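Local coordinates for protein MIP07328p (Drosophila melanogaster, PDB 6FKK) that probably acts as a chemorepellent axon guidance cue that binds semaphorin receptors, here as its extracellular sema and PSI domains, at residues 31-45 and 80-92. Numbering follows the deposited sequence.
Sequences LDHNDEFVLVGAKDV and WDCHNYLRVYALR. With NAG (2-acetamido-2-deoxy-beta-D-glucopyranose), chain C.
Both carboxylate oxygens of Asp44 grip the loop 80-85 opposite: OD2 of Asp44 accepts from ND1 of His83 at 2.7 Å, close to the imidazole plane, and OD1 takes the backbone N of Asn84 at 3.0 Å, each met on its syn side. The backbone answers in the other direction, N of Asp44 giving a hydrogen bond to O of Asn84. Replacing Asp44 by an alanine would probably leave ND1 of His83 and the backbone N of Asn84 without their acceptor, the imidazole then keeping only its hydrogen bond at NE2. With CG anti to the backbone N (chi1 174°), Lys43 lays its CD over the centre of the His83 ring, 3.6 Å from the centroid, in a CH-pi contact, while its NZ continues to Thr25; NE2 of His83 is held by Glu79. N of Leu86 donates to O of Ala42 at 3.2 Å, and NH1 of Arg87, which also donates to O of Leu86, bonds weakly to O of Gly41, its NH2 going to the backbone O of Tyr27. Farther along, CD2 of Leu39 stands almost on the normal of the Tyr89 ring, 3.6 Å from its centroid, and CB of Leu31 meets CB of Tyr89. The other methyl of Leu39, CD1, touches C8 of the glycan, whose C5 lies over the Phe37 ring. Strands 29-33 and 86-91 begin successive four-stranded antiparallel sheets, and the contact thus joins two neighbouring blades of the sema-domain beta-propeller.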
ATOM      1  N   LEU A  31      -1.478  11.646   4.626  1.00 69.80           N
ATOM      2  CA  LEU A  31      -2.536  11.969   3.677  1.00 72.46           C
ATOM      3  C   LEU A  31      -2.023  12.401   2.312  1.00 75.67           C
ATOM      4  O   LEU A  31      -2.685  12.132   1.308  1.00 86.15           O
ATOM      5  CB  LEU A  31      -3.437  13.072   4.244  1.00 69.58           C
ATOM      6  CG  LEU A  31      -4.119  12.741   5.574  1.00 58.73           C
ATOM      7  CD1 LEU A  31      -5.070  13.851   5.992  1.00 64.47           C
ATOM      8  CD2 LEU A  31      -4.849  11.411   5.483  1.00 59.10           C
ATOM      9  N   ASP A  32      -0.867  13.058   2.251  1.00 55.76           N
ATOM     10  CA  ASP A  32      -0.274  13.467   0.985  1.00 72.89           C
ATOM     11  C   ASP A  32       1.202  13.748   1.221  1.00 82.40           C
ATOM     12  O   ASP A  32       1.577  14.254   2.280  1.00 81.91           O
ATOM     13  CB  ASP A  32      -0.972  14.706   0.408  1.00 72.32           C
ATOM     14  CG  ASP A  32      -0.500  15.043  -0.995  1.00 81.69           C
ATOM     15  OD1 ASP A  32      -0.825  14.281  -1.931  1.00 83.44           O
ATOM     16  OD2 ASP A  32       0.194  16.071  -1.160  1.00 79.54           O
ATOM     17  N   HIS A  33       2.032  13.416   0.234  1.00 84.83           N
ATOM     18  CA  HIS A  33       3.468  13.579   0.397  1.00 82.13           C
ATOM     19  C   HIS A  33       4.127  13.799  -0.956  1.00 82.96           C
ATOM     20  O   HIS A  33       3.685  13.266  -1.979  1.00 92.44           O
ATOM     21  CB  HIS A  33       4.096  12.363   1.091  1.00 87.83           C
ATOM     22  CG  HIS A  33       4.195  11.151   0.217  1.00105.86           C
ATOM     23  ND1 HIS A  33       5.256  10.933  -0.635  1.00108.13           N
ATOM     24  CD2 HIS A  33       3.363  10.093   0.060  1.00108.47           C
ATOM     25  CE1 HIS A  33       5.076   9.793  -1.277  1.00111.21           C
ATOM     26  NE2 HIS A  33       3.935   9.263  -0.873  1.00109.07           N
ATOM     27  N   ASN A  34       5.187  14.602  -0.943  1.00 78.27           N
ATOM     28  CA  ASN A  34       6.118  14.722  -2.056  1.00 77.53           C
ATOM     29  C   ASN A  34       7.523  14.801  -1.465  1.00 90.03           C
ATOM     30  O   ASN A  34       7.721  14.600  -0.263  1.00110.41           O
ATOM     31  CB  ASN A  34       5.773  15.923  -2.949  1.00 79.47           C
ATOM     32  CG  ASN A  34       5.542  17.197  -2.161  1.00 78.31           C
ATOM     33  OD1 ASN A  34       6.485  17.822  -1.676  1.00 75.80           O
ATOM     34  ND2 ASN A  34       4.282  17.596  -2.042  1.00 90.01           N
ATOM     35  N   ASP A  35       8.508  15.104  -2.311  1.00 74.95           N
ATOM     36  CA  ASP A  35       9.903  15.074  -1.882  1.00 90.55           C
ATOM     37  C   ASP A  35      10.247  16.143  -0.852  1.00 98.78           C
ATOM     38  O   ASP A  35      11.324  16.064  -0.250  1.00105.89           O
ATOM     39  CB  ASP A  35      10.828  15.222  -3.092  1.00106.59           C
ATOM     40  CG  ASP A  35      11.315  13.886  -3.623  1.00103.35           C
ATOM     41  OD1 ASP A  35      10.987  12.846  -3.014  1.00 98.10           O
ATOM     42  OD2 ASP A  35      12.029  13.879  -4.647  1.00105.85           O
ATOM     43  N   GLU A  36       9.379  17.125  -0.625  1.00 99.91           N
ATOM     44  CA  GLU A  36       9.708  18.240   0.252  1.00101.98           C
ATOM     45  C   GLU A  36       8.737  18.443   1.405  1.00102.94           C
ATOM     46  O   GLU A  36       9.170  18.852   2.484  1.00106.33           O
ATOM     47  CB  GLU A  36       9.796  19.542  -0.560  1.00109.15           C
ATOM     48  CG  GLU A  36      10.886  19.523  -1.621  1.00123.49           C
ATOM     49  CD  GLU A  36      10.870  20.759  -2.497  1.00145.16           C
ATOM     50  OE1 GLU A  36       9.934  21.573  -2.363  1.00154.96           O
ATOM     51  OE2 GLU A  36      11.797  20.916  -3.320  1.00152.21           O
ATOM     52  N   PHE A  37       7.448  18.172   1.217  1.00 89.31           N
ATOM     53  CA  PHE A  37       6.453  18.385   2.258  1.00 87.50           C
ATOM     54  C   PHE A  37       5.520  17.186   2.341  1.00 83.06           C
ATOM     55  O   PHE A  37       5.265  16.506   1.343  1.00 91.44           O
ATOM     56  CB  PHE A  37       5.650  19.669   2.007  1.00 96.35           C
ATOM     57  CG  PHE A  37       6.481  20.916   2.081  1.00110.77           C
ATOM     58  CD1 PHE A  37       6.666  21.568   3.288  1.00123.72           C
ATOM     59  CD2 PHE A  37       7.095  21.424   0.948  1.00115.68           C
ATOM     60  CE1 PHE A  37       7.439  22.711   3.362  1.00133.38           C
ATOM     61  CE2 PHE A  37       7.869  22.566   1.015  1.00128.61           C
ATOM     62  CZ  PHE A  37       8.045  23.207   2.225  1.00135.24           C
ATOM     63  N   VAL A  38       5.015  16.934   3.546  1.00 76.84           N
ATOM     64  CA  VAL A  38       4.152  15.792   3.818  1.00 73.49           C
ATOM     65  C   VAL A  38       3.024  16.238   4.741  1.00 75.53           C
ATOM     66  O   VAL A  38       3.232  17.052   5.647  1.00 73.08           O
ATOM     67  CB  VAL A  38       4.947  14.619   4.431  1.00 57.48           C
ATOM     68  CG1 VAL A  38       5.581  15.030   5.754  1.00 74.72           C
ATOM     69  CG2 VAL A  38       4.060  13.395   4.608  1.00 56.69           C
ATOM     70  N   LEU A  39       1.825  15.715   4.495  1.00 66.94           N
ATOM     71  CA  LEU A  39       0.651  16.003   5.309  1.00 62.69           C
ATOM     72  C   LEU A  39       0.369  14.821   6.226  1.00 59.84           C
ATOM     73  O   LEU A  39       0.399  13.667   5.786  1.00 73.60           O
ATOM     74  CB  LEU A  39      -0.571  16.292   4.434  1.00 72.08           C
ATOM     75  CG  LEU A  39      -0.795  17.730   3.954  1.00 76.88           C
ATOM     76  CD1 LEU A  39       0.345  18.211   3.070  1.00 94.61           C
ATOM     77  CD2 LEU A  39      -2.130  17.848   3.230  1.00 67.59           C
ATOM     78  N   VAL A  40       0.093  15.110   7.495  1.00 58.68           N
ATOM     79  CA  VAL A  40      -0.129  14.087   8.511  1.00 60.32           C
ATOM     80  C   VAL A  40      -1.491  14.337   9.141  1.00 74.35           C
ATOM     81  O   VAL A  40      -1.672  15.315   9.878  1.00 85.23           O
ATOM     82  CB  VAL A  40       0.977  14.085   9.575  1.00 66.10           C
ATOM     83  CG1 VAL A  40       0.754  12.957  10.570  1.00 76.74           C
ATOM     84  CG2 VAL A  40       2.343  13.965   8.921  1.00 56.34           C
ATOM     85  N   GLY A  41      -2.448  13.457   8.857  1.00 71.60           N
ATOM     86  CA  GLY A  41      -3.746  13.523   9.499  1.00 70.90           C
ATOM     87  C   GLY A  41      -3.717  12.921  10.888  1.00 71.10           C
ATOM     88  O   GLY A  41      -3.348  11.754  11.056  1.00 75.00           O
ATOM     89  N   ALA A  42      -4.102  13.704  11.894  1.00 70.43           N
ATOM     90  CA  ALA A  42      -3.978  13.265  13.277  1.00 78.55           C
ATOM     91  C   ALA A  42      -5.256  13.501  14.065  1.00 78.29           C
ATOM     92  O   ALA A  42      -6.309  13.795  13.489  1.00 84.77           O
ATOM     93  CB  ALA A  42      -2.817  13.988  13.959  1.00 88.56           C
ATOM     94  N   LYS A  43      -5.167  13.373  15.386  1.00 70.62           N
ATOM     95  CA  LYS A  43      -6.297  13.663  16.260  1.00 78.75           C
ATOM     96  C   LYS A  43      -6.527  15.167  16.296  1.00 81.44           C
ATOM     97  O   LYS A  43      -5.670  15.922  16.767  1.00 77.20           O
ATOM     98  CB  LYS A  43      -6.040  13.116  17.662  1.00 76.41           C
ATOM     99  CG  LYS A  43      -7.109  13.498  18.672  1.00 73.61           C
ATOM    100  CD  LYS A  43      -6.865  12.853  20.026  1.00 83.61           C
ATOM    101  CE  LYS A  43      -5.513  13.248  20.597  1.00 97.95           C
ATOM    102  NZ  LYS A  43      -5.331  12.754  21.991  1.00107.34           N
ATOM    103  N   ASP A  44      -7.671  15.600  15.764  1.00 85.29           N
ATOM    104  CA  ASP A  44      -8.125  16.986  15.821  1.00 85.00           C
ATOM    105  C   ASP A  44      -7.255  17.939  15.006  1.00 91.85           C
ATOM    106  O   ASP A  44      -7.587  19.123  14.881  1.00109.98           O
ATOM    107  CB  ASP A  44      -8.201  17.469  17.275  1.00 87.10           C
ATOM    108  CG  ASP A  44      -9.264  16.742  18.080  1.00 98.55           C
ATOM    109  OD1 ASP A  44     -10.253  16.271  17.479  1.00 96.07           O
ATOM    110  OD2 ASP A  44      -9.112  16.648  19.316  1.00106.57           O
ATOM    111  N   VAL A  45      -6.146  17.452  14.449  1.00 81.70           N
ATOM    112  CA  VAL A  45      -5.196  18.302  13.738  1.00 86.44           C
ATOM    113  C   VAL A  45      -4.722  17.585  12.480  1.00 89.19           C
ATOM    114  O   VAL A  45      -4.665  16.353  12.425  1.00103.71           O
ATOM    115  CB  VAL A  45      -3.982  18.685  14.625  1.00105.49           C
ATOM    116  CG1 VAL A  45      -3.119  19.728  13.938  1.00118.92           C
ATOM    117  CG2 VAL A  45      -4.427  19.192  15.992  1.00121.01           C
ATOM    118  N   TRP A  80     -10.794   8.276  23.766  1.00109.79           N
ATOM    119  CA  TRP A  80      -9.832   8.355  22.671  1.00119.61           C
ATOM    120  C   TRP A  80     -10.510   8.161  21.322  1.00118.17           C
ATOM    121  O   TRP A  80     -10.000   8.630  20.296  1.00106.04           O
ATOM    122  CB  TRP A  80      -8.712   7.334  22.871  1.00125.29           C
ATOM    123  CG  TRP A  80      -9.201   5.922  22.998  1.00135.93           C
ATOM    124  CD1 TRP A  80      -9.739   5.334  24.109  1.00137.91           C
ATOM    125  CD2 TRP A  80      -9.187   4.915  21.979  1.00141.27           C
ATOM    126  NE1 TRP A  80     -10.064   4.026  23.842  1.00139.35           N
ATOM    127  CE2 TRP A  80      -9.735   3.744  22.541  1.00143.58           C
ATOM    128  CE3 TRP A  80      -8.766   4.890  20.647  1.00135.63           C
ATOM    129  CZ2 TRP A  80      -9.874   2.561  21.815  1.00140.52           C
ATOM    130  CZ3 TRP A  80      -8.904   3.714  19.927  1.00135.01           C
ATOM    131  CH2 TRP A  80      -9.453   2.566  20.513  1.00135.20           C
ATOM    132  N   ASP A  81     -11.660   7.490  21.306  1.00129.31           N
ATOM    133  CA  ASP A  81     -12.421   7.349  20.073  1.00133.91           C
ATOM    134  C   ASP A  81     -13.214   8.608  19.743  1.00124.36           C
ATOM    135  O   ASP A  81     -13.391   8.931  18.562  1.00123.48           O
ATOM    136  CB  ASP A  81     -13.361   6.148  20.172  1.00138.96           C
ATOM    137  CG  ASP A  81     -12.684   4.843  19.801  1.00127.41           C
ATOM    138  OD1 ASP A  81     -11.762   4.859  18.956  1.00120.96           O
ATOM    139  OD2 ASP A  81     -13.087   3.796  20.350  1.00123.55           O
ATOM    140  N   CYS A  82     -13.682   9.333  20.761  1.00113.24           N
ATOM    141  CA  CYS A  82     -14.525  10.512  20.557  1.00111.01           C
ATOM    142  C   CYS A  82     -13.648  11.741  20.309  1.00102.52           C
ATOM    143  O   CYS A  82     -13.572  12.678  21.107  1.00105.17           O
ATOM    144  CB  CYS A  82     -15.462  10.711  21.739  1.00124.85           C
ATOM    145  SG  CYS A  82     -16.640   9.357  21.968  1.00139.39           S
ATOM    146  N   HIS A  83     -12.973  11.715  19.161  1.00 82.47           N
ATOM    147  CA  HIS A  83     -12.198  12.839  18.661  1.00 82.97           C
ATOM    148  C   HIS A  83     -12.422  12.935  17.157  1.00 82.17           C
ATOM    149  O   HIS A  83     -13.195  12.171  16.573  1.00 87.29           O
ATOM    150  CB  HIS A  83     -10.708  12.692  18.996  1.00 86.44           C
ATOM    151  CG  HIS A  83     -10.352  13.145  20.377  1.00 99.52           C
ATOM    152  ND1 HIS A  83      -9.976  14.440  20.662  1.00102.41           N
ATOM    153  CD2 HIS A  83     -10.310  12.475  21.554  1.00101.70           C
ATOM    154  CE1 HIS A  83      -9.720  14.549  21.952  1.00107.57           C
ATOM    155  NE2 HIS A  83      -9.915  13.371  22.517  1.00105.20           N
ATOM    156  N   ASN A  84     -11.738  13.881  16.524  1.00 71.58           N
ATOM    157  CA  ASN A  84     -11.863  14.110  15.085  1.00 69.73           C
ATOM    158  C   ASN A  84     -10.523  13.770  14.435  1.00 82.81           C
ATOM    159  O   ASN A  84      -9.649  14.625  14.290  1.00 82.40           O
ATOM    160  CB  ASN A  84     -12.282  15.545  14.788  1.00 73.01           C
ATOM    161  CG  ASN A  84     -12.548  15.776  13.315  1.00 71.19           C
ATOM    162  OD1 ASN A  84     -12.879  14.847  12.578  1.00 68.28           O
ATOM    163  ND2 ASN A  84     -12.400  17.020  12.875  1.00 73.36           N
ATOM    164  N   TYR A  85     -10.372  12.509  14.040  1.00 70.22           N
ATOM    165  CA  TYR A  85      -9.175  12.051  13.345  1.00 69.11           C
ATOM    166  C   TYR A  85      -9.345  12.328  11.858  1.00 69.07           C
ATOM    167  O   TYR A  85     -10.207  11.733  11.204  1.00 82.48           O
ATOM    168  CB  TYR A  85      -8.933  10.566  13.606  1.00 66.97           C
ATOM    169  CG  TYR A  85      -8.682  10.230  15.058  1.00 70.21           C
ATOM    170  CD1 TYR A  85      -9.735   9.960  15.923  1.00 67.01           C
ATOM    171  CD2 TYR A  85      -7.390  10.180  15.565  1.00 71.36           C
ATOM    172  CE1 TYR A  85      -9.509   9.655  17.251  1.00 76.28           C
ATOM    173  CE2 TYR A  85      -7.154   9.873  16.892  1.00 78.64           C
ATOM    174  CZ  TYR A  85      -8.216   9.613  17.731  1.00 81.45           C
ATOM    175  OH  TYR A  85      -7.980   9.310  19.053  1.00 82.20           O
ATOM    176  N   LEU A  86      -8.531  13.233  11.323  1.00 60.08           N
ATOM    177  CA  LEU A  86      -8.605  13.553   9.904  1.00 67.67           C
ATOM    178  C   LEU A  86      -7.988  12.425   9.087  1.00 71.36           C
ATOM    179  O   LEU A  86      -6.882  11.960   9.387  1.00 76.37           O
ATOM    180  CB  LEU A  86      -7.896  14.878   9.612  1.00 61.07           C
ATOM    181  CG  LEU A  86      -8.677  16.149   9.961  1.00 64.91           C
ATOM    182  CD1 LEU A  86      -8.629  16.453  11.452  1.00 67.40           C
ATOM    183  CD2 LEU A  86      -8.164  17.330   9.153  1.00 79.44           C
ATOM    184  N   ARG A  87      -8.707  11.982   8.056  1.00 53.82           N
ATOM    185  CA  ARG A  87      -8.312  10.790   7.317  1.00 56.97           C
ATOM    186  C   ARG A  87      -8.422  10.915   5.804  1.00 51.64           C
ATOM    187  O   ARG A  87      -8.027   9.977   5.105  1.00 73.41           O
ATOM    188  CB  ARG A  87      -9.152   9.585   7.775  1.00 54.42           C
ATOM    189  CG  ARG A  87      -8.780   9.045   9.145  1.00 54.56           C
ATOM    190  CD  ARG A  87      -7.423   8.365   9.107  1.00 58.33           C
ATOM    191  NE  ARG A  87      -7.054   7.789  10.396  1.00 55.34           N
ATOM    192  CZ  ARG A  87      -6.289   8.398  11.294  1.00 61.31           C
ATOM    193  NH1 ARG A  87      -5.808   9.609  11.048  1.00 63.57           N
ATOM    194  NH2 ARG A  87      -6.002   7.794  12.439  1.00 68.00           N
ATOM    195  N   VAL A  88      -8.947  12.018   5.272  1.00 51.35           N
ATOM    196  CA  VAL A  88      -9.154  12.164   3.833  1.00 50.59           C
ATOM    197  C   VAL A  88      -8.710  13.558   3.413  1.00 53.27           C
ATOM    198  O   VAL A  88      -9.213  14.557   3.938  1.00 56.84           O
ATOM    199  CB  VAL A  88     -10.622  11.934   3.426  1.00 54.32           C
ATOM    200  CG1 VAL A  88     -10.803  12.183   1.938  1.00 58.76           C
ATOM    201  CG2 VAL A  88     -11.069  10.527   3.790  1.00 56.66           C
ATOM    202  N   TYR A  89      -7.779  13.628   2.462  1.00 63.79           N
ATOM    203  CA  TYR A  89      -7.347  14.885   1.867  1.00 63.48           C
ATOM    204  C   TYR A  89      -7.307  14.745   0.353  1.00 64.95           C
ATOM    205  O   TYR A  89      -6.901  13.706  -0.175  1.00 66.83           O
ATOM    206  CB  TYR A  89      -5.966  15.320   2.380  1.00 57.67           C
ATOM    207  CG  TYR A  89      -5.312  16.379   1.514  1.00 73.34           C
ATOM    208  CD1 TYR A  89      -5.726  17.703   1.568  1.00 91.37           C
ATOM    209  CD2 TYR A  89      -4.286  16.051   0.634  1.00 79.83           C
ATOM    210  CE1 TYR A  89      -5.136  18.671   0.772  1.00 91.92           C
ATOM    211  CE2 TYR A  89      -3.691  17.012  -0.164  1.00 85.93           C
ATOM    212  CZ  TYR A  89      -4.119  18.320  -0.091  1.00 81.99           C
ATOM    213  OH  TYR A  89      -3.528  19.277  -0.883  1.00 89.89           O
ATOM    214  N   ALA A  90      -7.722  15.802  -0.341  1.00 65.61           N
ATOM    215  CA  ALA A  90      -7.690  15.821  -1.796  1.00 74.35           C
ATOM    216  C   ALA A  90      -7.652  17.267  -2.269  1.00 81.99           C
ATOM    217  O   ALA A  90      -8.377  18.115  -1.747  1.00 86.73           O
ATOM    218  CB  ALA A  90      -8.901  15.096  -2.394  1.00 76.31           C
ATOM    219  N   LEU A  91      -6.796  17.536  -3.253  1.00 93.31           N
ATOM    220  CA  LEU A  91      -6.703  18.855  -3.876  1.00 91.98           C
ATOM    221  C   LEU A  91      -7.635  18.858  -5.082  1.00105.19           C
ATOM    222  O   LEU A  91      -7.310  18.304  -6.135  1.00109.48           O
ATOM    223  CB  LEU A  91      -5.262  19.165  -4.268  1.00 77.63           C
ATOM    224  CG  LEU A  91      -4.971  20.505  -4.947  1.00 77.14           C
ATOM    225  CD1 LEU A  91      -5.338  21.663  -4.039  1.00 77.46           C
ATOM    226  CD2 LEU A  91      -3.507  20.586  -5.355  1.00 84.65           C
ATOM    227  N   ARG A  92      -8.802  19.480  -4.925  1.00110.51           N
ATOM    228  CA  ARG A  92      -9.816  19.469  -5.964  1.00116.35           C
ATOM    229  C   ARG A  92      -9.334  20.218  -7.207  1.00135.19           C
ATOM    230  O   ARG A  92      -8.433  21.056  -7.128  1.00135.84           O
ATOM    231  CB  ARG A  92     -11.111  20.091  -5.444  1.00104.57           C
ATOM    232  CG  ARG A  92     -11.891  19.205  -4.487  1.00 91.48           C
ATOM    233  CD  ARG A  92     -13.331  19.667  -4.396  1.00 97.13           C
ATOM    234  NE  ARG A  92     -14.009  19.547  -5.682  1.00116.46           N
ATOM    235  CZ  ARG A  92     -15.086  20.246  -6.027  1.00131.46           C
ATOM    236  NH1 ARG A  92     -15.603  21.127  -5.182  1.00132.29           N
ATOM    237  NH2 ARG A  92     -15.639  20.072  -7.219  1.00132.23           N
TER
HETATM  238  C1  NAG C   1       2.663  22.966   2.940  1.00114.04           C
HETATM  239  C2  NAG C   1       1.670  23.524   1.930  1.00114.82           C
HETATM  240  C3  NAG C   1       2.329  23.634   0.559  1.00119.96           C
HETATM  241  C4  NAG C   1       3.541  24.554   0.657  1.00137.29           C
HETATM  242  C5  NAG C   1       4.494  24.178   1.798  1.00134.36           C
HETATM  243  C6  NAG C   1       5.452  25.306   2.118  1.00139.98           C
HETATM  244  C7  NAG C   1      -0.047  21.708   1.407  1.00100.00           C
HETATM  245  C8  NAG C   1       1.021  20.806   0.847  1.00 96.75           C
HETATM  246  N2  NAG C   1       0.337  22.911   1.885  1.00100.71           N
HETATM  247  O3  NAG C   1       1.377  24.179  -0.353  1.00117.15           O
HETATM  248  O4  NAG C   1       4.265  24.508  -0.566  1.00144.99           O
HETATM  249  O5  NAG C   1       3.808  23.870   3.032  1.00123.72           O
HETATM  250  O6  NAG C   1       4.839  26.578   1.944  1.00135.40           O
HETATM  251  O7  NAG C   1      -1.234  21.364   1.417  1.00107.45           O